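Local coordinates for glycine betaine/carnitine/choline ABC transporter (Staphylococcus aureus subsp. aureus Mu50, PDB 3O66), which probably binds glycine betaine, carnitine or choline outside the cell membrane and delivers it to the permease of an ABC importer, at residues Ser21-Ile24 with Ser25-Arg29; Asp199-Ile202 with Ala203-Leu207; Thr250-Met253 with Gln254-Tyr258. All coordinates share one frame; numbering follows the deposited sequence.

Contact 1 (Ser21-Ile24 with Ser25-Arg29); sequences SQII and SHMLR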
# COMPACT_ATOMS: atom_id res chain seq x y z
N SER A 21 -5.05 -5.84 0.96
CA SER A 21 -5.41 -5.96 2.37
C SER A 21 -5.78 -7.40 2.73
O SER A 21 -5.40 -7.91 3.81
CB SER A 21 -6.54 -5.00 2.71
OG SER A 21 -6.99 -5.24 4.03
N GLN A 22 -6.51 -8.07 1.84
CA GLN A 22 -6.94 -9.44 2.14
C GLN A 22 -5.75 -10.41 2.17
O GLN A 22 -5.68 -11.26 3.06
CB GLN A 22 -8.05 -9.90 1.21
CG GLN A 22 -9.30 -9.00 1.35
CD GLN A 22 -10.33 -9.27 0.31
OE1 GLN A 22 -10.02 -9.63 -0.83
NE2 GLN A 22 -11.60 -9.08 0.68
N ILE A 23 -4.84 -10.28 1.22
CA ILE A 23 -3.59 -11.07 1.21
C ILE A 23 -2.81 -10.94 2.53
O ILE A 23 -2.53 -11.95 3.21
CB ILE A 23 -2.71 -10.76 -0.04
CG1 ILE A 23 -3.42 -11.21 -1.32
CG2 ILE A 23 -1.24 -11.45 0.06
CD1 ILE A 23 -2.84 -10.55 -2.61
N ILE A 24 -2.48 -9.70 2.90
CA ILE A 24 -1.70 -9.46 4.12
C ILE A 24 -2.48 -9.79 5.40
O ILE A 24 -1.90 -10.29 6.36
CB ILE A 24 -1.20 -8.03 4.16
CG1 ILE A 24 -0.43 -7.70 2.88
CG2 ILE A 24 -0.33 -7.80 5.41
CD1 ILE A 24 -0.22 -6.21 2.70
N SER A 25 -3.79 -9.54 5.42
CA SER A 25 -4.61 -9.97 6.58
C SER A 25 -4.64 -11.48 6.76
O SER A 25 -4.55 -12.00 7.88
CB SER A 25 -6.03 -9.40 6.50
OG SER A 25 -5.94 -7.99 6.44
N HIS A 26 -4.74 -12.21 5.65
CA HIS A 26 -4.74 -13.66 5.74
C HIS A 26 -3.36 -14.16 6.10
O HIS A 26 -3.24 -15.20 6.74
CB HIS A 26 -5.20 -14.33 4.43
CG HIS A 26 -6.68 -14.41 4.32
ND1 HIS A 26 -7.44 -15.22 5.12
CD2 HIS A 26 -7.54 -13.73 3.53
CE1 HIS A 26 -8.72 -15.07 4.81
NE2 HIS A 26 -8.80 -14.17 3.85
N MSE A 27 -2.33 -13.41 5.69
CA MSE A 27 -0.96 -13.80 5.97
C MSE A 27 -0.71 -13.70 7.47
O MSE A 27 -0.17 -14.64 8.07
CB MSE A 27 0.01 -12.95 5.15
CG MSE A 27 1.42 -13.41 5.13
SE MSE A 27 2.48 -12.08 4.13
CE MSE A 27 1.82 -12.32 2.30
N LEU A 28 -1.20 -12.61 8.09
CA LEU A 28 -1.10 -12.47 9.56
C LEU A 28 -1.89 -13.56 10.25
O LEU A 28 -1.43 -14.14 11.23
CB LEU A 28 -1.59 -11.09 10.03
CG LEU A 28 -0.66 -9.92 9.71
CD1 LEU A 28 -1.39 -8.61 10.02
CD2 LEU A 28 0.65 -10.00 10.48
N ARG A 29 -3.08 -13.88 9.72
CA ARG A 29 -3.93 -14.89 10.36
C ARG A 29 -3.21 -16.24 10.38
O ARG A 29 -3.16 -16.94 11.42
CB ARG A 29 -5.29 -15.01 9.64
CG ARG A 29 -6.13 -16.20 10.12
CD ARG A 29 -7.42 -16.32 9.29
NE ARG A 29 -7.17 -16.70 7.88
CZ ARG A 29 -7.02 -17.94 7.45
NH1 ARG A 29 -7.09 -18.97 8.29
NH2 ARG A 29 -6.80 -18.16 6.15
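The carbonyl oxygen of Ser-21 is gripped twice by Ser-25, whose OG lies 2.7 Å and whose N lies 2.8 Å from Ser-21 O. The two donors come from opposite faces of the carbonyl plane, the hydroxyl 37° out of it. What lets OG fold back one turn is its place beside the backbone N of Ser-25, anti to the carbonyl carbon (chi1 -58°). Ser-21 OG looks elsewhere, to Leu-16 N at the end of strand 12-16.

One residue on, His-26 N bonds to Gln-22 O, and the ring edge lies near that oxygen, His-26 CD2 3.1 Å from Gln-22 O. Farther round the ring edge, at ND1, comes Arg-29, which turns NE and NH2 side-on to that one atom; Arg-29 NE to His-26 ND1 is 3.1 Å, and Arg-29 NH1 goes on to Glu-33. On the apolar side, the bent end of selenomethionine Met-27 reaches back, and Met-27 CE lies 3.9 Å from Ile-23 CG2.

All this lies on helix 19-35, the crossover helix of a beta-alpha-beta unit between strands 12-16 and 43-48. With ND1 accepting from the guanidinium, His-26 is probably neutral, its proton on NE2.

Contact 2 (Asp199-Ile202 with Ala203-Leu207); sequences DGRI and AAYDL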
# COMPACT_ATOMS: atom_id res chain seq x y z
N ASP A 199 -0.32 -2.06 -7.86
CA ASP A 199 -1.32 -2.77 -8.66
C ASP A 199 -0.70 -3.98 -9.36
O ASP A 199 0.38 -3.88 -9.95
CB ASP A 199 -2.03 -1.83 -9.67
CG ASP A 199 -3.24 -2.47 -10.27
OD1 ASP A 199 -4.36 -2.23 -9.75
OD2 ASP A 199 -3.08 -3.28 -11.23
N GLY A 200 -1.35 -5.13 -9.26
CA GLY A 200 -0.85 -6.34 -9.91
C GLY A 200 -0.58 -6.22 -11.41
O GLY A 200 0.21 -6.97 -11.98
N ARG A 201 -1.26 -5.30 -12.07
CA ARG A 201 -1.05 -5.16 -13.50
C ARG A 201 0.32 -4.59 -13.81
O ARG A 201 0.83 -4.73 -14.93
CB ARG A 201 -2.20 -4.40 -14.18
CG ARG A 201 -3.47 -5.28 -14.26
CD ARG A 201 -4.72 -4.46 -14.47
NE ARG A 201 -5.06 -3.67 -13.27
CZ ARG A 201 -6.31 -3.30 -12.98
NH1 ARG A 201 -6.57 -2.59 -11.89
NH2 ARG A 201 -7.30 -3.65 -13.80
N ILE A 202 0.94 -3.97 -12.81
CA ILE A 202 2.32 -3.51 -12.99
C ILE A 202 3.21 -4.74 -13.22
O ILE A 202 4.11 -4.72 -14.06
CB ILE A 202 2.82 -2.70 -11.78
CG1 ILE A 202 2.07 -1.36 -11.68
CG2 ILE A 202 4.31 -2.47 -11.90
CD1 ILE A 202 2.20 -0.66 -10.33
N ALA A 203 2.93 -5.82 -12.49
CA ALA A 203 3.62 -7.11 -12.70
C ALA A 203 3.10 -7.80 -13.97
O ALA A 203 3.88 -8.37 -14.74
CB ALA A 203 3.47 -8.05 -11.44
N ALA A 204 1.80 -7.75 -14.21
CA ALA A 204 1.29 -8.49 -15.36
C ALA A 204 1.79 -7.92 -16.69
O ALA A 204 2.03 -8.69 -17.64
CB ALA A 204 -0.23 -8.53 -15.34
N TYR A 205 1.96 -6.59 -16.74
CA TYR A 205 2.29 -5.89 -17.98
C TYR A 205 3.71 -5.35 -17.98
O TYR A 205 4.10 -4.63 -18.91
CB TYR A 205 1.32 -4.74 -18.23
CG TYR A 205 -0.13 -5.13 -18.24
CD1 TYR A 205 -0.52 -6.45 -18.53
CD2 TYR A 205 -1.11 -4.19 -18.01
CE1 TYR A 205 -1.85 -6.81 -18.54
CE2 TYR A 205 -2.46 -4.54 -18.03
CZ TYR A 205 -2.81 -5.85 -18.29
OH TYR A 205 -4.13 -6.21 -18.31
N ASP A 206 4.47 -5.72 -16.95
CA ASP A 206 5.87 -5.30 -16.80
C ASP A 206 6.01 -3.77 -16.96
O ASP A 206 6.83 -3.28 -17.73
CB ASP A 206 6.77 -6.07 -17.80
CG ASP A 206 8.23 -6.04 -17.42
OD1 ASP A 206 8.58 -5.84 -16.24
OD2 ASP A 206 9.07 -6.22 -18.32
N LEU A 207 5.17 -3.02 -16.25
CA LEU A 207 5.18 -1.54 -16.33
C LEU A 207 6.35 -1.00 -15.49
O LEU A 207 6.85 -1.69 -14.60
CB LEU A 207 3.85 -0.98 -15.83
CG LEU A 207 2.55 -1.42 -16.52
CD1 LEU A 207 1.32 -0.81 -15.83
CD2 LEU A 207 2.56 -1.02 -18.01
O HOH W 1 7.24 -4.23 -13.70
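Arg-201 and Tyr-205 lie side by side because each carries its CG beside the backbone N, anti to the carbonyl carbon (chi1 -73° and -55°). The setting is a short helix, 200-204, with Asp-199 as its N-cap: Asp-199 OD2 accepts from Arg-201 N at 2.8 Å. The same side chain also holds the guanidinium. Arg-201 bends at chi3 and meets the carboxylate side-on, NE to Asp-199 OD2 and NH1 to Asp-199 OD1, both on the syn side, the NE bond being 2.9 Å. Cap and salt bridge share OD2, which backbone N and NE reach from opposite faces of the carboxylate plane.

Arg-201 CB lies 4.3 Å from the centroid of the Tyr-205 ring, an off-centre CH-pi contact, while Tyr-205 OH bonds to Asp-183 on helix 181-186. At the C-terminal end the chain leaves the helix at Tyr-205 and turns back through Asp-206, with phi and psi both positive. After this turn Leu-207 packs on Ile-202, Leu-207 CB to Ile-202 CG2 4.2 Å, with Met-119 of strand 116-120 touching both. Leu-207 N donates to Ile-202 O at 3.0 Å, in the carbonyl plane and on a lone pair.

Contact 3 (Thr250-Met253 with Gln254-Tyr258); sequences TSEM and QRLNY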
# COMPACT_ATOMS: atom_id res chain seq x y z
N THR A 250 7.99 -3.54 -2.77
CA THR A 250 6.93 -3.09 -3.69
C THR A 250 6.72 -4.03 -4.89
O THR A 250 5.57 -4.37 -5.22
CB THR A 250 7.16 -1.64 -4.09
OG1 THR A 250 7.18 -0.86 -2.88
CG2 THR A 250 6.03 -1.11 -5.00
N SER A 251 7.82 -4.47 -5.49
CA SER A 251 7.80 -5.44 -6.61
C SER A 251 7.10 -6.75 -6.20
O SER A 251 6.35 -7.35 -6.95
CB SER A 251 9.24 -5.78 -7.03
OG SER A 251 9.91 -4.64 -7.56
N GLU A 252 7.35 -7.19 -4.97
CA GLU A 252 6.73 -8.43 -4.48
C GLU A 252 5.23 -8.25 -4.24
O GLU A 252 4.45 -9.15 -4.54
CB GLU A 252 7.43 -8.90 -3.20
CG GLU A 252 7.01 -10.28 -2.75
CD GLU A 252 7.39 -11.37 -3.74
OE1 GLU A 252 8.25 -11.14 -4.62
OE2 GLU A 252 6.82 -12.49 -3.61
N MSE A 253 4.83 -7.10 -3.71
CA MSE A 253 3.39 -6.82 -3.50
C MSE A 253 2.67 -6.77 -4.84
O MSE A 253 1.53 -7.21 -4.92
CB MSE A 253 3.18 -5.48 -2.77
CG MSE A 253 1.73 -5.27 -2.21
SE MSE A 253 1.26 -6.63 -0.85
CE MSE A 253 0.03 -7.73 -1.90
N GLN A 254 3.32 -6.19 -5.86
CA GLN A 254 2.76 -6.20 -7.21
C GLN A 254 2.52 -7.63 -7.67
O GLN A 254 1.41 -7.96 -8.13
CB GLN A 254 3.66 -5.48 -8.21
CG GLN A 254 3.76 -3.94 -8.01
CD GLN A 254 5.03 -3.40 -8.62
OE1 GLN A 254 5.79 -4.15 -9.24
NE2 GLN A 254 5.26 -2.09 -8.47
N ARG A 255 3.53 -8.49 -7.48
CA ARG A 255 3.41 -9.90 -7.85
C ARG A 255 2.31 -10.63 -7.08
O ARG A 255 1.58 -11.44 -7.66
CB ARG A 255 4.75 -10.69 -7.69
CG ARG A 255 5.75 -10.44 -8.84
CD ARG A 255 7.03 -11.30 -8.67
NE ARG A 255 7.86 -10.81 -7.57
CZ ARG A 255 8.74 -9.81 -7.67
NH1 ARG A 255 9.43 -9.44 -6.60
NH2 ARG A 255 8.92 -9.17 -8.82
N LEU A 256 2.22 -10.38 -5.78
CA LEU A 256 1.20 -11.03 -4.96
C LEU A 256 -0.17 -10.56 -5.39
O LEU A 256 -1.09 -11.36 -5.54
CB LEU A 256 1.44 -10.73 -3.46
CG LEU A 256 2.69 -11.39 -2.89
CD1 LEU A 256 2.95 -10.83 -1.48
CD2 LEU A 256 2.60 -12.95 -2.90
N ASN A 257 -0.31 -9.25 -5.61
CA ASN A 257 -1.61 -8.74 -6.08
C ASN A 257 -2.01 -9.38 -7.42
O ASN A 257 -3.20 -9.66 -7.65
CB ASN A 257 -1.61 -7.23 -6.22
CG ASN A 257 -1.86 -6.54 -4.90
OD1 ASN A 257 -2.63 -7.05 -4.05
ND2 ASN A 257 -1.22 -5.40 -4.70
N TYR A 258 -1.03 -9.62 -8.27
CA TYR A 258 -1.29 -10.22 -9.59
C TYR A 258 -1.86 -11.63 -9.41
O TYR A 258 -2.77 -12.06 -10.15
CB TYR A 258 0.00 -10.24 -10.42
CG TYR A 258 -0.07 -10.93 -11.77
CD1 TYR A 258 -1.15 -10.75 -12.62
CD2 TYR A 258 1.01 -11.71 -12.21
CE1 TYR A 258 -1.19 -11.38 -13.89
CE2 TYR A 258 0.98 -12.33 -13.46
CZ TYR A 258 -0.12 -12.16 -14.29
OH TYR A 258 -0.12 -12.78 -15.51
O HOH W 2 8.60 -3.50 -9.52
O HOH W 3 6.43 -6.50 -10.23
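From CB, 3.5 Å from Glu-252 O, the side chain of Arg-255 turns back along the helix toward Ser-251 and Glu-252. CG passes Ser-251 O, and a bend at chi3 (-72°) lays one face of the guanidinium against that carbonyl, Ser-251 O standing 3.5 Å from its plane, over its centre. NE and NH1 both point at one carboxylate oxygen: Arg-255 NH1 to Glu-252 OE1 is 2.9 Å, nearly along the C-O axis, and NE comes from above the carboxylate plane. Arg-255 NH1 and NH2 both lie near Ser-251 CB, at 3.7 and 3.8 Å. This i to i+3 salt bridge in the first turns of helix 250-261, planes 55° apart, forms in one of two conformers of Glu-252, so it is not that side chain's only state.

Gln-254, on a neighbouring flank, runs extended beyond CG. Gln-254 NE2 bonds to Ser-197 O and lies 3.7 Å from Thr-250 CG2, whereas OE1 accepts from two waters, one of which also bonds to Ser-251 OG. On the buried side, selenomethionine Met-253 bends at chi2 and chi3, so that Met-253 CE reaches Leu-256 CB at 3.7 Å and Asn-257 OD1 at 3.5 Å. Asn-257 ND2 donates to Thr-198 O and Glu-20 OE1.

Contacts 1, 2 and 3 follow one another along the chain, with contact 3 between the others in space, its centre about 14 Å from that of contact 1 and about 8 Å from that of contact 2. Helix 250-261 packs against helix 19-35, Ile-23 CD1 lying 3.5 Å from Leu-256 O, and against helix 200-204 through Ala-204 and Tyr-258. Contact 1 belongs to the lobe with strands 12-16 and 43-48, contact 2 to that with strands 116-120 and 192-196. Helix 250-261 touches helices of both lobes, consistent with a place at their junction; in periplasmic-binding-protein folds the ligand cleft lies between the lobes. Acetate, probably from the crystallisation liquor, lies about 3 Å from the Asp-199 and Asn-257 side chains.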